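Local coordinates for protein arginine kinase (Anthopleura japonica, PDB 4RF6) that catalyses the reversible transfer of a phosphoryl group from ATP to L-arginine, giving phosphoarginine and ADP, as a monomer with two phosphagen kinase repeats in tandem, at residues A[258-261]-A[262-266]; A[53-57]-A[58-62]; A[438-441]-A[442-446]. One frame throughout, in Å; residues are numbered along the deposited sequence.

Interaction 1: residues A[258-261]-A[262-266]; sequences NEID and KKLGF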
loop_
_atom_site.group_PDB
_atom_site.type_symbol
_atom_site.label_atom_id
_atom_site.label_comp_id
_atom_site.label_asym_id
_atom_site.label_seq_id
_atom_site.Cartn_x
_atom_site.Cartn_y
_atom_site.Cartn_z
ATOM N N ASN A 258 4.770 -8.921 24.310
ATOM C CA ASN A 258 5.282 -8.850 25.675
ATOM C C ASN A 258 4.176 -8.615 26.709
ATOM O O ASN A 258 4.222 -9.163 27.812
ATOM C CB ASN A 258 6.390 -7.792 25.782
ATOM C CG ASN A 258 7.685 -8.233 25.117
ATOM O OD1 ASN A 258 7.997 -9.422 25.072
ATOM N ND2 ASN A 258 8.445 -7.273 24.598
ATOM N N GLU A 259 3.178 -7.814 26.345
ATOM C CA GLU A 259 2.032 -7.576 27.222
ATOM C C GLU A 259 1.225 -8.856 27.452
ATOM O O GLU A 259 0.854 -9.179 28.585
ATOM C CB GLU A 259 1.129 -6.471 26.660
ATOM C CG GLU A 259 -0.151 -6.243 27.462
ATOM C CD GLU A 259 0.106 -5.871 28.917
ATOM O OE1 GLU A 259 1.202 -5.355 29.228
ATOM O OE2 GLU A 259 -0.796 -6.094 29.755
ATOM N N ILE A 260 0.956 -9.579 26.370
ATOM C CA ILE A 260 0.300 -10.876 26.465
ATOM C C ILE A 260 1.157 -11.821 27.311
ATOM O O ILE A 260 0.647 -12.503 28.200
ATOM C CB ILE A 260 0.050 -11.488 25.072
ATOM C CG1 ILE A 260 -0.964 -10.655 24.285
ATOM C CG2 ILE A 260 -0.441 -12.920 25.198
ATOM C CD1 ILE A 260 -1.116 -11.066 22.814
ATOM N N ASP A 261 2.461 -11.847 27.032
ATOM C CA ASP A 261 3.399 -12.688 27.770
ATOM C C ASP A 261 3.336 -12.375 29.266
ATOM O O ASP A 261 3.182 -13.276 30.097
ATOM C CB ASP A 261 4.828 -12.480 27.244
ATOM C CG ASP A 261 5.794 -13.568 27.704
ATOM O OD1 ASP A 261 5.442 -14.337 28.625
ATOM O OD2 ASP A 261 6.910 -13.646 27.139
ATOM N N LYS A 262 3.451 -11.090 29.595
ATOM C CA LYS A 262 3.378 -10.621 30.978
ATOM C C LYS A 262 2.121 -11.117 31.700
ATOM O O LYS A 262 2.204 -11.699 32.783
ATOM C CB LYS A 262 3.412 -9.090 30.999
ATOM C CG LYS A 262 3.161 -8.475 32.366
ATOM C CD LYS A 262 2.890 -6.981 32.249
ATOM C CE LYS A 262 3.422 -6.229 33.456
ATOM N NZ LYS A 262 3.247 -4.757 33.309
ATOM N N LYS A 263 0.962 -10.896 31.086
ATOM C CA LYS A 263 -0.312 -11.207 31.720
ATOM C C LYS A 263 -0.669 -12.692 31.679
ATOM O O LYS A 263 -1.386 -13.183 32.554
ATOM C CB LYS A 263 -1.435 -10.389 31.076
ATOM C CG LYS A 263 -1.329 -8.881 31.300
ATOM C CD LYS A 263 -1.512 -8.531 32.779
ATOM C CE LYS A 263 -1.431 -7.026 33.023
ATOM N NZ LYS A 263 -2.378 -6.279 32.149
ATOM N N LEU A 264 -0.174 -13.408 30.672
ATOM C CA LEU A 264 -0.640 -14.776 30.436
ATOM C C LEU A 264 0.439 -15.862 30.454
ATOM O O LEU A 264 0.195 -16.966 30.945
ATOM C CB LEU A 264 -1.447 -14.857 29.136
ATOM C CG LEU A 264 -2.738 -14.038 29.109
ATOM C CD1 LEU A 264 -3.538 -14.311 27.846
ATOM C CD2 LEU A 264 -3.572 -14.333 30.340
ATOM N N GLY A 265 1.615 -15.570 29.906
ATOM C CA GLY A 265 2.674 -16.571 29.825
ATOM C C GLY A 265 2.551 -17.484 28.612
ATOM O O GLY A 265 1.438 -17.821 28.199
ATOM N N PHE A 266 3.694 -17.890 28.054
ATOM C CA PHE A 266 3.746 -18.675 26.819
ATOM C C PHE A 266 4.402 -20.040 27.030
ATOM O O PHE A 266 5.275 -20.178 27.881
ATOM C CB PHE A 266 4.570 -17.931 25.761
ATOM C CG PHE A 266 3.927 -16.676 25.247
ATOM C CD1 PHE A 266 2.557 -16.614 25.030
ATOM C CD2 PHE A 266 4.703 -15.558 24.965
ATOM C CE1 PHE A 266 1.971 -15.451 24.549
ATOM C CE2 PHE A 266 4.125 -14.396 24.484
ATOM C CZ PHE A 266 2.760 -14.343 24.277
HETATM O O HOH W 1 6.831 -17.066 28.716
#
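Phe266 folds back against Ile260 and Asp261 just after helix 246-264 ends. Asp261 CA lies over one face of the Phe266 ring, 3.7 Å above the plane and offset toward the rim. Asp261 CB comes to 3.4 Å from Phe266 CE2. The carboxylate is turned 38° from the ring plane. Ile260 crosses the Phe266 side chain at about a right angle. Its CG2 branch meets Phe266 CE1 obliquely at 3.6 Å. Asp261 OD1 also takes a hydrogen bond from a water, which in turn weakly accepts from Phe266 N.

Along the helix, Glu259 and Lys263, four residues apart, form a salt bridge. Glu259 CG is anti to the backbone N (chi1 175°), and a bend at chi2 brings the carboxylate toward the lysine. Lys263 NZ meets OE2 of Glu259 nearly along its C-O axis at 2.9 Å.

The last helical bonds include Leu264 N to Ile260 O, 2.8 Å. Gly265 N gives a weaker bond to Asp261 O. Ile260 and Phe266 also touch Leu235 of strand 235-242. Gly265, the first residue past the helix, ends it with positive phi, a common way for an alpha-helix to terminate, here in the first repeat's catalytic domain.

Interaction 2: residues A[53-57]-A[58-62]; sequences LGITL and WDCIN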
loop_
_atom_site.group_PDB
_atom_site.type_symbol
_atom_site.label_atom_id
_atom_site.label_comp_id
_atom_site.label_asym_id
_atom_site.label_seq_id
_atom_site.Cartn_x
_atom_site.Cartn_y
_atom_site.Cartn_z
ATOM N N LEU A 53 -2.656 -35.666 28.188
ATOM C CA LEU A 53 -3.867 -35.234 27.492
ATOM C C LEU A 53 -4.444 -36.359 26.638
ATOM O O LEU A 53 -5.462 -36.182 25.964
ATOM C CB LEU A 53 -3.601 -34.001 26.627
ATOM C CG LEU A 53 -3.024 -32.775 27.328
ATOM C CD1 LEU A 53 -3.253 -31.547 26.469
ATOM C CD2 LEU A 53 -3.621 -32.574 28.708
ATOM N N GLY A 54 -3.790 -37.517 26.671
ATOM C CA GLY A 54 -4.257 -38.667 25.919
ATOM C C GLY A 54 -3.777 -38.650 24.480
ATOM O O GLY A 54 -4.289 -39.395 23.641
ATOM N N ILE A 55 -2.787 -37.810 24.192
ATOM C CA ILE A 55 -2.268 -37.697 22.831
ATOM C C ILE A 55 -1.407 -38.912 22.477
ATOM O O ILE A 55 -0.463 -39.246 23.203
ATOM C CB ILE A 55 -1.460 -36.401 22.630
ATOM C CG1 ILE A 55 -2.292 -35.184 23.046
ATOM C CG2 ILE A 55 -1.034 -36.261 21.172
ATOM C CD1 ILE A 55 -3.618 -35.074 22.305
ATOM N N THR A 56 -1.740 -39.570 21.367
ATOM C CA THR A 56 -1.000 -40.749 20.921
ATOM C C THR A 56 -0.090 -40.388 19.755
ATOM O O THR A 56 -0.178 -39.289 19.203
ATOM C CB THR A 56 -1.946 -41.889 20.466
ATOM O OG1 THR A 56 -2.566 -41.532 19.223
ATOM C CG2 THR A 56 -3.019 -42.152 21.504
ATOM N N LEU A 57 0.785 -41.322 19.392
ATOM C CA LEU A 57 1.674 -41.148 18.254
ATOM C C LEU A 57 0.842 -40.997 16.988
ATOM O O LEU A 57 1.118 -40.136 16.149
ATOM C CB LEU A 57 2.604 -42.354 18.127
ATOM C CG LEU A 57 3.574 -42.411 16.947
ATOM C CD1 LEU A 57 4.646 -41.334 17.052
ATOM C CD2 LEU A 57 4.209 -43.786 16.861
ATOM N N TRP A 58 -0.184 -41.837 16.860
ATOM C CA TRP A 58 -1.076 -41.775 15.709
ATOM C C TRP A 58 -1.756 -40.416 15.570
ATOM O O TRP A 58 -1.912 -39.914 14.454
ATOM C CB TRP A 58 -2.120 -42.892 15.761
ATOM C CG TRP A 58 -1.904 -43.905 14.689
ATOM C CD1 TRP A 58 -1.471 -45.195 14.844
ATOM C CD2 TRP A 58 -2.079 -43.708 13.283
ATOM N NE1 TRP A 58 -1.383 -45.812 13.618
ATOM C CE2 TRP A 58 -1.747 -44.918 12.644
ATOM C CE3 TRP A 58 -2.491 -42.624 12.504
ATOM C CZ2 TRP A 58 -1.815 -45.073 11.254
ATOM C CZ3 TRP A 58 -2.557 -42.777 11.132
ATOM C CH2 TRP A 58 -2.226 -43.991 10.520
ATOM N N ASP A 59 -2.163 -39.825 16.694
ATOM C CA ASP A 59 -2.747 -38.485 16.681
ATOM C C ASP A 59 -1.774 -37.493 16.056
ATOM O O ASP A 59 -2.166 -36.592 15.310
ATOM C CB ASP A 59 -3.084 -38.026 18.102
ATOM C CG ASP A 59 -4.252 -38.780 18.704
ATOM O OD1 ASP A 59 -5.223 -39.060 17.972
ATOM O OD2 ASP A 59 -4.195 -39.088 19.913
ATOM N N CYS A 60 -0.495 -37.672 16.367
ATOM C CA CYS A 60 0.538 -36.763 15.892
ATOM C C CYS A 60 0.858 -36.937 14.411
ATOM O O CYS A 60 1.101 -35.959 13.703
ATOM C CB CYS A 60 1.806 -36.926 16.724
ATOM S SG CYS A 60 1.645 -36.252 18.389
ATOM N N ILE A 61 0.854 -38.178 13.939
ATOM C CA ILE A 61 1.265 -38.445 12.566
ATOM C C ILE A 61 0.096 -38.461 11.588
ATOM O O ILE A 61 0.305 -38.591 10.383
ATOM C CB ILE A 61 1.999 -39.796 12.442
ATOM C CG1 ILE A 61 1.034 -40.950 12.729
ATOM C CG2 ILE A 61 3.223 -39.835 13.365
ATOM C CD1 ILE A 61 1.614 -42.320 12.423
ATOM N N ASN A 62 -1.126 -38.333 12.100
ATOM C CA ASN A 62 -2.314 -38.543 11.267
ATOM C C ASN A 62 -2.367 -37.697 9.997
ATOM O O ASN A 62 -2.693 -38.208 8.921
ATOM C CB ASN A 62 -3.605 -38.351 12.063
ATOM C CG ASN A 62 -4.832 -38.824 11.296
ATOM O OD1 ASN A 62 -4.882 -39.966 10.832
ATOM N ND2 ASN A 62 -5.815 -37.940 11.134
#
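Thr56 and Asp59 hold each other by reciprocal hydrogen bonds at the start of helix 57-66. Asp59 N donates to Thr56 OG1 at 3.1 Å with an angle of 159°. In return, Thr56 N donates to Asp59 OD2 at 2.9 Å. This donor reaches the anti side of the oxygen, 23° out of the carboxylate plane. A weak bond from Thr56 OG1 to the same OD2 is added. Thr56 OG1 sits between its own backbone N and carbonyl carbon (chi1 71°), which lets it face the first turn.

Backbone bonds continue the helix. Cys60 N donates to Thr56 O at 3.3 Å, and Ile61 N to Leu57 O at 3.0 Å. Cys60 N also makes a weak bond to Leu57 O.

The apolar contacts are few. Ile55 CG2 lies 3.9 Å from Cys60 SG. Leu57 CD1 approaches Ile61 CG2 at 4.2 Å. Leu57 and Ile61 both touch Leu88 of helix 86-96.

Asp59 has a second charge partner, since its OD1 forms a salt bridge with Lys14. Ile61 lies near Val74, which probably takes part in substrate binding.

Thr56 is the N-cap of the helix and forms a capping box with Asp59. The box satisfies two backbone N-H groups, those of Thr56 and Asp59, with side-chain oxygens. The bonds to both Asp59 oxygens hold the carboxylate in place. Lys14 and the helix N terminus would probably favour its charged form.

Interaction 3: residues A[438-441]-A[442-446]; sequences APLF and DKIVE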
loop_
_atom_site.group_PDB
_atom_site.type_symbol
_atom_site.label_atom_id
_atom_site.label_comp_id
_atom_site.label_asym_id
_atom_site.label_seq_id
_atom_site.Cartn_x
_atom_site.Cartn_y
_atom_site.Cartn_z
ATOM N N ALA A 438 16.473 24.712 -12.071
ATOM C CA ALA A 438 15.948 25.808 -12.893
ATOM C C ALA A 438 16.463 25.875 -14.337
ATOM O O ALA A 438 15.667 26.141 -15.245
ATOM C CB ALA A 438 16.136 27.167 -12.192
ATOM N N PRO A 439 17.784 25.659 -14.564
ATOM C CA PRO A 439 18.244 25.705 -15.956
ATOM C C PRO A 439 17.457 24.774 -16.875
ATOM O O PRO A 439 17.374 25.051 -18.075
ATOM C CB PRO A 439 19.702 25.253 -15.851
ATOM C CG PRO A 439 20.131 25.763 -14.525
ATOM C CD PRO A 439 18.924 25.559 -13.629
ATOM N N LEU A 440 16.875 23.708 -16.327
ATOM C CA LEU A 440 15.992 22.849 -17.115
ATOM C C LEU A 440 14.522 23.253 -16.989
ATOM O O LEU A 440 13.824 23.407 -17.997
ATOM C CB LEU A 440 16.148 21.374 -16.721
ATOM C CG LEU A 440 15.208 20.466 -17.522
ATOM C CD1 LEU A 440 15.556 20.566 -18.995
ATOM C CD2 LEU A 440 15.235 19.012 -17.063
ATOM N N PHE A 441 14.054 23.409 -15.749
ATOM C CA PHE A 441 12.646 23.703 -15.490
ATOM C C PHE A 441 12.177 25.043 -16.070
ATOM O O PHE A 441 11.053 25.136 -16.567
ATOM C CB PHE A 441 12.341 23.642 -13.987
ATOM C CG PHE A 441 12.071 22.250 -13.470
ATOM C CD1 PHE A 441 13.106 21.466 -12.971
ATOM C CD2 PHE A 441 10.776 21.734 -13.467
ATOM C CE1 PHE A 441 12.866 20.188 -12.493
ATOM C CE2 PHE A 441 10.523 20.461 -12.991
ATOM C CZ PHE A 441 11.573 19.684 -12.499
ATOM N N ASP A 442 13.021 26.077 -16.008
ATOM C CA ASP A 442 12.639 27.391 -16.542
ATOM C C ASP A 442 12.280 27.290 -18.017
ATOM O O ASP A 442 11.295 27.871 -18.474
ATOM C CB ASP A 442 13.772 28.405 -16.392
ATOM C CG ASP A 442 14.005 28.820 -14.961
ATOM O OD1 ASP A 442 13.225 28.399 -14.082
ATOM O OD2 ASP A 442 14.969 29.582 -14.726
ATOM N N LYS A 443 13.101 26.551 -18.758
ATOM C CA LYS A 443 12.914 26.396 -20.196
ATOM C C LYS A 443 11.636 25.629 -20.532
ATOM O O LYS A 443 10.947 25.947 -21.502
ATOM C CB LYS A 443 14.132 25.704 -20.820
ATOM C CG LYS A 443 15.378 26.585 -20.854
ATOM C CD LYS A 443 16.617 25.817 -21.308
ATOM C CE LYS A 443 17.879 26.684 -21.210
ATOM N NZ LYS A 443 18.214 27.054 -19.796
ATOM N N ILE A 444 11.320 24.616 -19.733
ATOM C CA ILE A 444 10.102 23.834 -19.961
ATOM C C ILE A 444 8.853 24.616 -19.561
ATOM O O ILE A 444 7.847 24.593 -20.274
ATOM C CB ILE A 444 10.159 22.470 -19.250
ATOM C CG1 ILE A 444 11.085 21.531 -20.014
ATOM C CG2 ILE A 444 8.787 21.833 -19.169
ATOM C CD1 ILE A 444 11.901 20.658 -19.120
ATOM N N VAL A 445 8.924 25.322 -18.433
ATOM C CA VAL A 445 7.806 26.164 -18.003
ATOM C C VAL A 445 7.471 27.229 -19.050
ATOM O O VAL A 445 6.306 27.402 -19.425
ATOM C CB VAL A 445 8.091 26.853 -16.659
ATOM C CG1 VAL A 445 7.104 27.992 -16.424
ATOM C CG2 VAL A 445 8.024 25.850 -15.523
ATOM N N GLU A 446 8.494 27.935 -19.523
ATOM C CA GLU A 446 8.291 29.036 -20.460
ATOM C C GLU A 446 7.951 28.541 -21.861
ATOM O O GLU A 446 7.431 29.295 -22.686
ATOM C CB GLU A 446 9.508 29.970 -20.484
ATOM C CG GLU A 446 9.680 30.790 -19.201
ATOM C CD GLU A 446 10.821 31.798 -19.280
ATOM O OE1 GLU A 446 11.667 31.679 -20.196
ATOM O OE2 GLU A 446 10.866 32.709 -18.419
#
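Lys443 CG lies anti to its carbonyl carbon, and the chain then runs extended to a bend at chi4 (65°). This bend turns NZ onto Pro439 O, four residues earlier, in a 2.8 Å hydrogen bond. NZ lies in the carbonyl plane, on a lone pair, with a C=O...N angle of 138°. Lys443 CD and CE also pass alongside this oxygen. Lys443 N is too far from Pro439 O for the usual backbone bond, and NZ takes its place.

With CG anti to the backbone N, Leu440 swings its CD1 branch onto Ile444 CD1 at 3.7 Å. The two side chains cross obliquely. Both also touch Tyr389 of helix 385-389.

At Asp442, CB and CG both come to 3.2 Å from Ala438 O, while the carboxylate lies beside Ala438 CB. The same carbonyl accepts from Asp442 N at 2.8 Å. Val445 N donates to Phe441 O, also at 2.8 Å, with a nearly straight 169° angle. Val445 CG2 packs close to this acceptor. The Phe441 ring meets that of Tyr434.

The contacts between 438-441 and 442-446 are mainly i to i+4, along an amphipathic alpha-helix in the N-terminal domain of the second phosphagen kinase repeat.

How the interactions relate
From the N terminus, interaction 2 comes first, then interaction 1, then interaction 3. All three are local and join adjoining segments. They follow in series, with none enclosing or crossing another. Interaction 2 starts helix 57-66 in the N-terminal domain of the first repeat. Interaction 1 closes the end of helix 246-264 in the catalytic domain of that repeat. Their centres are about 28 Å apart and their nearest atoms about 14 Å. Interaction 3 spans nearly all of helix 438-448, in the N-terminal domain of the second repeat. Its centre lies about 61 Å from that of interaction 1 and about 75 Å from that of interaction 2, on the opposite side of the chain's centre.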